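Local structure of polymerase cofactor VP35 (Reston ebolavirus, 3KS4) at residues T81-L86 / A120-T125; Q132-P137 / P162-G167; R156-S161 / G177-L182. The protein binds double-stranded RNA through its C-terminal domain, thereby countering the host's innate interferon response, and serves as a cofactor of the viral polymerase. All blocks are in the same frame, centred on the assembly; numbering follows the deposited sequence.

Contact 1 of 3, residues T81-L86 / A120-T125; sequences TAFHQL and ALIQIT
Thr125 OG1 donates to Ile122 O at 2.6 Å, in the carbonyl plane and on a lone pair of the oxygen (C=O...donor angle 136°). With OG1 held by this bond three residues back, CG2 is left facing the apolar seam with helix 82-97. The motif is a helix-helix packing in the helical part of the VP35 RNA-binding domain. The axes of 82-86 and 120-125 pass 10.9 Å apart at 43°, and 232 Å² is buried between the segments without a single hydrogen bond crossing.

Two leucines fill the centre. Leu86 and Leu121 interleave, their side chains running in opposite senses, so that Leu86 CD2 lies 3.8 Å from Leu121 CB. With CG trans to its own nitrogen (chi1 179°), Leu86 projects both methyls across the gap, and its CD1 meets Thr125 CG2 at 4.2 Å. Leu121 CD1 and Ile122 CG1 meet the rim of the Phe83 ring, not its face. Outside the pair, Ile184 packs on Phe83 and Val169 on Leu86. At the ring edge the nearest approach is Phe83 CD1 to Leu121 CD1, 3.9 Å.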
loop_
_atom_site.group_PDB
_atom_site.type_symbol
_atom_site.label_atom_id
_atom_site.label_comp_id
_atom_site.label_asym_id
_atom_site.label_seq_id
_atom_site.Cartn_x
_atom_site.Cartn_y
_atom_site.Cartn_z
ATOM N N THR A 81 -9.782 -3.743 -1.296
ATOM C CA THR A 81 -9.278 -4.265 -0.036
ATOM C C THR A 81 -8.128 -3.415 0.481
ATOM O O THR A 81 -7.607 -2.548 -0.227
ATOM C CB THR A 81 -8.792 -5.729 -0.178
ATOM O OG1 THR A 81 -7.561 -5.780 -0.923
ATOM C CG2 THR A 81 -9.862 -6.564 -0.869
ATOM N N ALA A 82 -7.722 -3.672 1.716
ATOM C CA ALA A 82 -6.541 -3.017 2.252
ATOM C C ALA A 82 -5.329 -3.278 1.343
ATOM O O ALA A 82 -4.530 -2.381 1.090
ATOM C CB ALA A 82 -6.283 -3.468 3.682
ATOM N N PHE A 83 -5.215 -4.493 0.817
ATOM C CA PHE A 83 -4.153 -4.791 -0.152
ATOM C C PHE A 83 -4.214 -3.969 -1.446
ATOM O O PHE A 83 -3.180 -3.567 -1.972
ATOM C CB PHE A 83 -4.088 -6.290 -0.451
ATOM C CG PHE A 83 -3.653 -7.095 0.721
ATOM C CD1 PHE A 83 -2.305 -7.235 1.011
ATOM C CD2 PHE A 83 -4.591 -7.655 1.577
ATOM C CE1 PHE A 83 -1.888 -7.945 2.122
ATOM C CE2 PHE A 83 -4.194 -8.362 2.693
ATOM C CZ PHE A 83 -2.834 -8.512 2.967
ATOM N N HIS A 84 -5.412 -3.708 -1.953
ATOM C CA HIS A 84 -5.548 -2.837 -3.124
ATOM C C HIS A 84 -5.011 -1.442 -2.784
ATOM O O HIS A 84 -4.287 -0.819 -3.558
ATOM C CB HIS A 84 -7.018 -2.765 -3.604
ATOM C CG HIS A 84 -7.561 -4.072 -4.099
ATOM N ND1 HIS A 84 -7.441 -4.482 -5.412
ATOM C CD2 HIS A 84 -8.204 -5.072 -3.450
ATOM C CE1 HIS A 84 -7.992 -5.675 -5.552
ATOM N NE2 HIS A 84 -8.465 -6.056 -4.377
ATOM N N GLN A 85 -5.352 -0.967 -1.597
ATOM C CA GLN A 85 -4.896 0.335 -1.141
ATOM C C GLN A 85 -3.378 0.334 -0.957
ATOM O O GLN A 85 -2.690 1.312 -1.286
ATOM C CB GLN A 85 -5.602 0.691 0.176
ATOM C CG GLN A 85 -5.269 2.060 0.689
ATOM C CD GLN A 85 -5.803 3.167 -0.197
ATOM O OE1 GLN A 85 -6.999 3.236 -0.472
ATOM N NE2 GLN A 85 -4.915 4.043 -0.644
ATOM N N LEU A 86 -2.853 -0.775 -0.447
ATOM C CA LEU A 86 -1.410 -0.920 -0.286
ATOM C C LEU A 86 -0.697 -0.884 -1.649
ATOM O O LEU A 86 0.383 -0.306 -1.787
ATOM C CB LEU A 86 -1.083 -2.215 0.471
ATOM C CG LEU A 86 0.415 -2.487 0.692
ATOM C CD1 LEU A 86 1.089 -1.300 1.425
ATOM C CD2 LEU A 86 0.639 -3.812 1.455
ATOM N N ALA A 120 3.461 -11.095 -0.702
ATOM C CA ALA A 120 4.516 -10.430 -1.464
ATOM C C ALA A 120 4.486 -8.922 -1.279
ATOM O O ALA A 120 5.536 -8.277 -1.269
ATOM C CB ALA A 120 4.432 -10.790 -2.967
ATOM N N LEU A 121 3.286 -8.358 -1.145
ATOM C CA LEU A 121 3.152 -6.912 -0.948
ATOM C C LEU A 121 3.720 -6.558 0.411
ATOM O O LEU A 121 4.427 -5.553 0.563
ATOM C CB LEU A 121 1.696 -6.464 -1.067
ATOM C CG LEU A 121 1.046 -6.737 -2.432
ATOM C CD1 LEU A 121 -0.475 -6.582 -2.378
ATOM C CD2 LEU A 121 1.658 -5.873 -3.548
ATOM N N ILE A 122 3.429 -7.407 1.394
ATOM C CA ILE A 122 3.965 -7.212 2.725
ATOM C C ILE A 122 5.485 -7.305 2.625
ATOM O O ILE A 122 6.198 -6.480 3.197
ATOM C CB ILE A 122 3.450 -8.274 3.718
ATOM C CG1 ILE A 122 1.937 -8.174 3.890
ATOM C CG2 ILE A 122 4.117 -8.122 5.090
ATOM C CD1 ILE A 122 1.518 -6.940 4.553
ATOM N N GLN A 123 5.983 -8.290 1.877
ATOM C CA GLN A 123 7.427 -8.455 1.750
ATOM C C GLN A 123 8.106 -7.233 1.132
ATOM O O GLN A 123 9.250 -6.901 1.475
ATOM C CB GLN A 123 7.777 -9.690 0.915
ATOM C CG GLN A 123 7.267 -10.986 1.460
ATOM C CD GLN A 123 8.123 -11.536 2.574
ATOM O OE1 GLN A 123 8.704 -10.788 3.367
ATOM N NE2 GLN A 123 8.202 -12.865 2.646
ATOM N N ILE A 124 7.421 -6.589 0.194
ATOM C CA ILE A 124 7.956 -5.372 -0.396
ATOM C C ILE A 124 8.176 -4.324 0.692
ATOM O O ILE A 124 9.218 -3.682 0.730
ATOM C CB ILE A 124 7.035 -4.821 -1.498
ATOM C CG1 ILE A 124 7.179 -5.668 -2.766
ATOM C CG2 ILE A 124 7.353 -3.357 -1.810
ATOM C CD1 ILE A 124 6.033 -5.501 -3.749
ATOM N N THR A 125 7.206 -4.168 1.587
ATOM C CA THR A 125 7.332 -3.161 2.631
ATOM C C THR A 125 8.466 -3.473 3.583
ATOM O O THR A 125 9.008 -2.561 4.184
ATOM C CB THR A 125 6.055 -2.974 3.437
ATOM O OG1 THR A 125 5.842 -4.133 4.255
ATOM C CG2 THR A 125 4.854 -2.728 2.501
#

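Contact 2 of 3, residues Q132-P137 / P162-G167; sequences QDVPPP and PKIDRG
The amide of Gln132 and the carboxylate of Asp165 lie almost parallel, their planes 10° apart, yet no hydrogen bond joins them. The two side chains run roughly perpendicular, and it is the aliphatic part that touches: Gln132 CG rests 3.7 Å from Asp165 OD2. Asp165 reaches it because chi1 of 65° sets CG between its own nitrogen and carbonyl carbon. Within 162-167, Lys163 CD sits over the middle of one face of the Arg166 guanidinium, 3.7 Å from its plane; this does not cross to 132-137.

The apolar middle of the contact is made by Pro136 and Ile164. The ring of Pro136 runs alongside Ile164 in the opposite sense, with Pro136 CG 3.9 Å from Ile164 CG1, while its CD edge meets the carbonyl of Pro162 (Pro136 CD to Pro162 O, 3.2 Å), a close CH...O approach. Extended along chi2 (179°), Ile164 sends CD1 to the backbone carbonyls of Val134 and Pro135 and to Val134 CG2. With prolines at 135 to 137 this run has no backbone N-H to offer, and the polar link is instead a water: it donates to Val134 O at 2.5 Å and accepts from Ile164 N at 3.0 Å.

In 162-167 a short 3-10 turn is closed by Arg166 N to Lys163 O and by Gly167 N to Ile164 O, and it presents Ile164 to Val134 and the prolines, and Asp165 to Gln132. The contact joins the segment leading out of helix 130-133 to the loop between strands 155-157 and 168-173. Val134 and Ile164 lean on Ile93 of helix 82-97, Lys126 of helix 117-127 bonds Asp165 O, and Pro136 and Pro162 touch Trp168 of strand 168-173, next to which Pro137 leads into strand 138-140.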
loop_
_atom_site.group_PDB
_atom_site.type_symbol
_atom_site.label_atom_id
_atom_site.label_comp_id
_atom_site.label_asym_id
_atom_site.label_seq_id
_atom_site.Cartn_x
_atom_site.Cartn_y
_atom_site.Cartn_z
ATOM N N GLN A 132 10.822 1.395 4.920
ATOM C CA GLN A 132 11.152 1.669 6.321
ATOM C C GLN A 132 11.512 3.127 6.604
ATOM O O GLN A 132 11.647 3.501 7.753
ATOM C CB GLN A 132 12.329 0.824 6.770
ATOM C CG GLN A 132 12.071 -0.650 6.712
ATOM C CD GLN A 132 13.356 -1.406 6.684
ATOM O OE1 GLN A 132 14.195 -1.249 7.574
ATOM N NE2 GLN A 132 13.546 -2.215 5.649
ATOM N N ASP A 133 11.696 3.935 5.567
ATOM C CA ASP A 133 12.287 5.257 5.739
ATOM C C ASP A 133 11.318 6.398 5.510
ATOM O O ASP A 133 11.705 7.569 5.618
ATOM C CB ASP A 133 13.451 5.433 4.783
ATOM C CG ASP A 133 14.364 4.237 4.771
ATOM O OD1 ASP A 133 14.827 3.817 5.856
ATOM O OD2 ASP A 133 14.594 3.709 3.666
ATOM N N VAL A 134 10.079 6.069 5.160
ATOM C CA VAL A 134 9.061 7.099 4.967
ATOM C C VAL A 134 7.815 6.739 5.764
ATOM O O VAL A 134 7.527 5.563 5.967
ATOM C CB VAL A 134 8.727 7.316 3.469
ATOM C CG1 VAL A 134 10.018 7.498 2.658
ATOM C CG2 VAL A 134 7.882 6.156 2.907
ATOM N N PRO A 135 7.094 7.753 6.259
ATOM C CA PRO A 135 5.870 7.517 7.035
ATOM C C PRO A 135 4.737 7.081 6.107
ATOM O O PRO A 135 4.814 7.328 4.906
ATOM C CB PRO A 135 5.558 8.894 7.592
ATOM C CG PRO A 135 6.156 9.863 6.599
ATOM C CD PRO A 135 7.373 9.192 6.065
ATOM N N PRO A 136 3.701 6.431 6.652
ATOM C CA PRO A 136 2.514 6.132 5.845
ATOM C C PRO A 136 1.918 7.417 5.254
ATOM O O PRO A 136 1.898 8.469 5.878
ATOM C CB PRO A 136 1.551 5.503 6.851
ATOM C CG PRO A 136 2.439 4.978 7.940
ATOM C CD PRO A 136 3.578 5.938 8.031
ATOM N N PRO A 137 1.457 7.338 4.015
ATOM C CA PRO A 137 0.920 8.535 3.370
ATOM C C PRO A 137 -0.366 8.968 4.060
ATOM O O PRO A 137 -1.118 8.123 4.550
ATOM C CB PRO A 137 0.584 8.058 1.956
ATOM C CG PRO A 137 1.147 6.682 1.844
ATOM C CD PRO A 137 1.292 6.129 3.201
ATOM N N PRO A 162 2.900 5.280 13.303
ATOM C CA PRO A 162 2.556 4.117 12.478
ATOM C C PRO A 162 3.690 3.848 11.502
ATOM O O PRO A 162 4.301 4.775 10.956
ATOM C CB PRO A 162 1.313 4.573 11.700
ATOM C CG PRO A 162 1.062 6.012 12.118
ATOM C CD PRO A 162 2.269 6.519 12.825
ATOM N N LYS A 163 3.979 2.581 11.277
ATOM C CA LYS A 163 5.004 2.228 10.296
ATOM C C LYS A 163 4.440 1.359 9.183
ATOM O O LYS A 163 3.715 0.385 9.424
ATOM C CB LYS A 163 6.194 1.559 10.989
ATOM C CG LYS A 163 7.044 2.581 11.710
ATOM C CD LYS A 163 7.834 1.991 12.857
ATOM C CE LYS A 163 8.386 3.121 13.716
ATOM N NZ LYS A 163 8.899 2.627 15.022
ATOM N N ILE A 164 4.771 1.728 7.955
ATOM C CA ILE A 164 4.340 0.959 6.809
ATOM C C ILE A 164 4.790 -0.477 6.978
ATOM O O ILE A 164 3.993 -1.394 6.810
ATOM C CB ILE A 164 4.928 1.505 5.519
ATOM C CG1 ILE A 164 4.361 2.894 5.223
ATOM C CG2 ILE A 164 4.678 0.527 4.375
ATOM C CD1 ILE A 164 4.941 3.531 3.940
ATOM N N ASP A 165 6.060 -0.680 7.322
ATOM C CA ASP A 165 6.563 -2.051 7.445
ATOM C C ASP A 165 5.936 -2.853 8.615
ATOM O O ASP A 165 6.170 -4.046 8.746
ATOM C CB ASP A 165 8.097 -2.089 7.509
ATOM C CG ASP A 165 8.644 -1.416 8.754
ATOM O OD1 ASP A 165 8.036 -0.447 9.246
ATOM O OD2 ASP A 165 9.703 -1.844 9.230
ATOM N N ARG A 166 5.118 -2.209 9.439
ATOM C CA ARG A 166 4.374 -2.948 10.455
ATOM C C ARG A 166 2.887 -2.998 10.150
ATOM O O ARG A 166 2.089 -3.366 11.010
ATOM C CB ARG A 166 4.613 -2.386 11.856
ATOM C CG ARG A 166 6.029 -2.650 12.367
ATOM C CD ARG A 166 6.299 -1.835 13.618
ATOM N NE ARG A 166 7.730 -1.674 13.851
ATOM C CZ ARG A 166 8.255 -1.089 14.924
ATOM N NH1 ARG A 166 7.463 -0.614 15.870
ATOM N NH2 ARG A 166 9.574 -0.990 15.054
ATOM N N GLY A 167 2.519 -2.624 8.928
ATOM C CA GLY A 167 1.177 -2.881 8.432
ATOM C C GLY A 167 0.271 -1.674 8.309
ATOM O O GLY A 167 -0.884 -1.809 7.905
HETATM O O HOH W 1 6.945 3.786 7.673
#

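Contact 3 of 3, residues R156-S161 / G177-L182; sequences RPAPPS and GKTLGL
Arg156 and Gly181 form an antiparallel hydrogen-bonded pair in which all four backbone polar groups concerned are matched. Arg156 N donates to Gly181 O at 2.8 Å with an N-H...O angle of 155°, in the carbonyl plane. The return bond, Gly181 N to Arg156 O, is equally long at 2.8 Å and is the straighter at the carbonyl, with a C=O...donor angle of 166° against 153° for the first bond. Together they close the small ring that characterises such a pair, with the two CA atoms 5.1 Å apart. This is the outer margin of the mixed sheet, where strand 155-157 lies at one end of the strand order, against strand 179-183.

Beyond Arg156 the next residue, Pro157, has no N-H to give, and the following donor, Ala158 N, is satisfied by a water at 2.8 Å; the same water donates to Thr179 O at 2.5 Å. It thus stands in for a direct strand bond. Leu180 and Leu182 bond instead, through their backbones, to the neighbouring strand 168-173: Leu180 with Phe172, Leu182 with Val169 and Cys170.

Side chains add little. Leu180 CD2 comes to 3.8 Å from Arg156 O, beside the carbonyl that Gly181 N already uses, and Ala158 CB touches Thr179 CG2 at 4.1 Å. The Arg156 chain bends at chi2, and NH1 bonds Lys153 O, while the side chain also packs on Trp168.

The cohesion of this contact is therefore carried by main-chain bonds and one bridging water, with few side-chain contacts. That is consistent with an edge strand joined here by the two bonds of the Arg156-Gly181 pair, with a water bridging Ala158 to Thr179 where the proline-rich loop follows.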
loop_
_atom_site.group_PDB
_atom_site.type_symbol
_atom_site.label_atom_id
_atom_site.label_comp_id
_atom_site.label_asym_id
_atom_site.label_seq_id
_atom_site.Cartn_x
_atom_site.Cartn_y
_atom_site.Cartn_z
ATOM N N ARG A 156 -8.330 1.549 12.030
ATOM C CA ARG A 156 -7.949 1.555 13.436
ATOM C C ARG A 156 -7.636 2.972 13.856
ATOM O O ARG A 156 -7.300 3.804 13.027
ATOM C CB ARG A 156 -6.708 0.686 13.698
ATOM C CG ARG A 156 -6.888 -0.804 13.469
ATOM C CD ARG A 156 -7.868 -1.421 14.442
ATOM N NE ARG A 156 -8.064 -2.847 14.177
ATOM C CZ ARG A 156 -8.749 -3.345 13.149
ATOM N NH1 ARG A 156 -9.319 -2.541 12.256
ATOM N NH2 ARG A 156 -8.863 -4.658 13.009
ATOM N N PRO A 157 -7.759 3.257 15.157
ATOM C CA PRO A 157 -7.313 4.557 15.648
ATOM C C PRO A 157 -5.866 4.751 15.260
ATOM O O PRO A 157 -5.068 3.810 15.269
ATOM C CB PRO A 157 -7.458 4.418 17.168
ATOM C CG PRO A 157 -8.585 3.471 17.329
ATOM C CD PRO A 157 -8.391 2.456 16.215
ATOM N N ALA A 158 -5.521 5.974 14.906
ATOM C CA ALA A 158 -4.171 6.236 14.435
ATOM C C ALA A 158 -3.201 6.445 15.599
ATOM O O ALA A 158 -3.363 7.385 16.378
ATOM C CB ALA A 158 -4.172 7.443 13.519
ATOM N N PRO A 159 -2.171 5.589 15.699
ATOM C CA PRO A 159 -1.133 5.750 16.726
ATOM C C PRO A 159 -0.201 6.905 16.375
ATOM O O PRO A 159 -0.276 7.450 15.283
ATOM C CB PRO A 159 -0.349 4.433 16.661
ATOM C CG PRO A 159 -0.787 3.746 15.376
ATOM C CD PRO A 159 -1.794 4.607 14.671
ATOM N N PRO A 160 0.679 7.278 17.302
ATOM C CA PRO A 160 1.616 8.381 17.070
ATOM C C PRO A 160 2.653 8.027 16.023
ATOM O O PRO A 160 3.084 8.893 15.272
ATOM C CB PRO A 160 2.335 8.534 18.416
ATOM C CG PRO A 160 1.520 7.781 19.397
ATOM C CD PRO A 160 0.743 6.752 18.674
ATOM N N SER A 161 3.079 6.776 15.982
ATOM C CA SER A 161 4.152 6.420 15.057
ATOM C C SER A 161 3.835 5.158 14.248
ATOM O O SER A 161 4.407 4.087 14.480
ATOM C CB SER A 161 5.457 6.266 15.828
ATOM O OG SER A 161 5.246 5.483 16.993
ATOM N N GLY A 177 -11.904 16.726 10.208
ATOM C CA GLY A 177 -10.681 16.788 10.995
ATOM C C GLY A 177 -10.240 15.488 11.664
ATOM O O GLY A 177 -9.125 15.402 12.181
ATOM N N LYS A 178 -11.101 14.473 11.652
ATOM C CA LYS A 178 -10.784 13.181 12.268
ATOM C C LYS A 178 -9.836 12.317 11.422
ATOM O O LYS A 178 -9.635 12.570 10.236
ATOM C CB LYS A 178 -12.069 12.416 12.579
ATOM C CG LYS A 178 -13.011 13.177 13.504
ATOM C CD LYS A 178 -14.389 12.539 13.577
ATOM C CE LYS A 178 -15.364 13.438 14.336
ATOM N NZ LYS A 178 -16.704 12.814 14.449
ATOM N N THR A 179 -9.264 11.292 12.043
ATOM C CA THR A 179 -8.251 10.472 11.391
ATOM C C THR A 179 -8.365 8.997 11.751
ATOM O O THR A 179 -8.481 8.644 12.918
ATOM C CB THR A 179 -6.835 10.933 11.766
ATOM O OG1 THR A 179 -6.717 12.340 11.542
ATOM C CG2 THR A 179 -5.807 10.215 10.910
ATOM N N LEU A 180 -8.326 8.137 10.739
ATOM C CA LEU A 180 -8.279 6.696 10.964
ATOM C C LEU A 180 -7.135 6.100 10.169
ATOM O O LEU A 180 -6.861 6.526 9.053
ATOM C CB LEU A 180 -9.593 6.038 10.563
ATOM C CG LEU A 180 -10.765 6.367 11.485
ATOM C CD1 LEU A 180 -12.067 6.028 10.800
ATOM C CD2 LEU A 180 -10.618 5.612 12.803
ATOM N N GLY A 181 -6.458 5.123 10.756
ATOM C CA GLY A 181 -5.401 4.421 10.059
ATOM C C GLY A 181 -5.898 3.138 9.423
ATOM O O GLY A 181 -6.831 2.501 9.914
ATOM N N LEU A 182 -5.272 2.757 8.318
ATOM C CA LEU A 182 -5.571 1.485 7.668
ATOM C C LEU A 182 -4.471 0.496 8.045
ATOM O O LEU A 182 -3.290 0.721 7.761
ATOM C CB LEU A 182 -5.678 1.654 6.142
ATOM C CG LEU A 182 -6.190 0.433 5.365
ATOM C CD1 LEU A 182 -7.660 0.126 5.690
ATOM C CD2 LEU A 182 -6.012 0.621 3.874
HETATM O O HOH W 2 -7.212 8.260 15.075
#

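Overall arrangement
Contacts 1 and 2 have centres about 12 Å apart and meet directly: Thr125 O lies 3.5 Å from Asp165 CB, and Thr125 CG2 packs on Ile164 CG2 at 3.8 Å. Contact 1 also reaches contact 3, centres about 18 Å apart, where Gln85 CG approaches Leu182 CD2 to 3.6 Å. Helix 82-97 therefore packs against both helix 117-127 and the sheet. Contacts 2 and 3, about 13 Å apart between centres, adjoin in sequence at Ser161 and Pro162 and alternate along the chain; that join is their only touch. Depth falls from buried contact 1, through partly buried contact 2, to contact 3 at the surface of this RNA-binding domain.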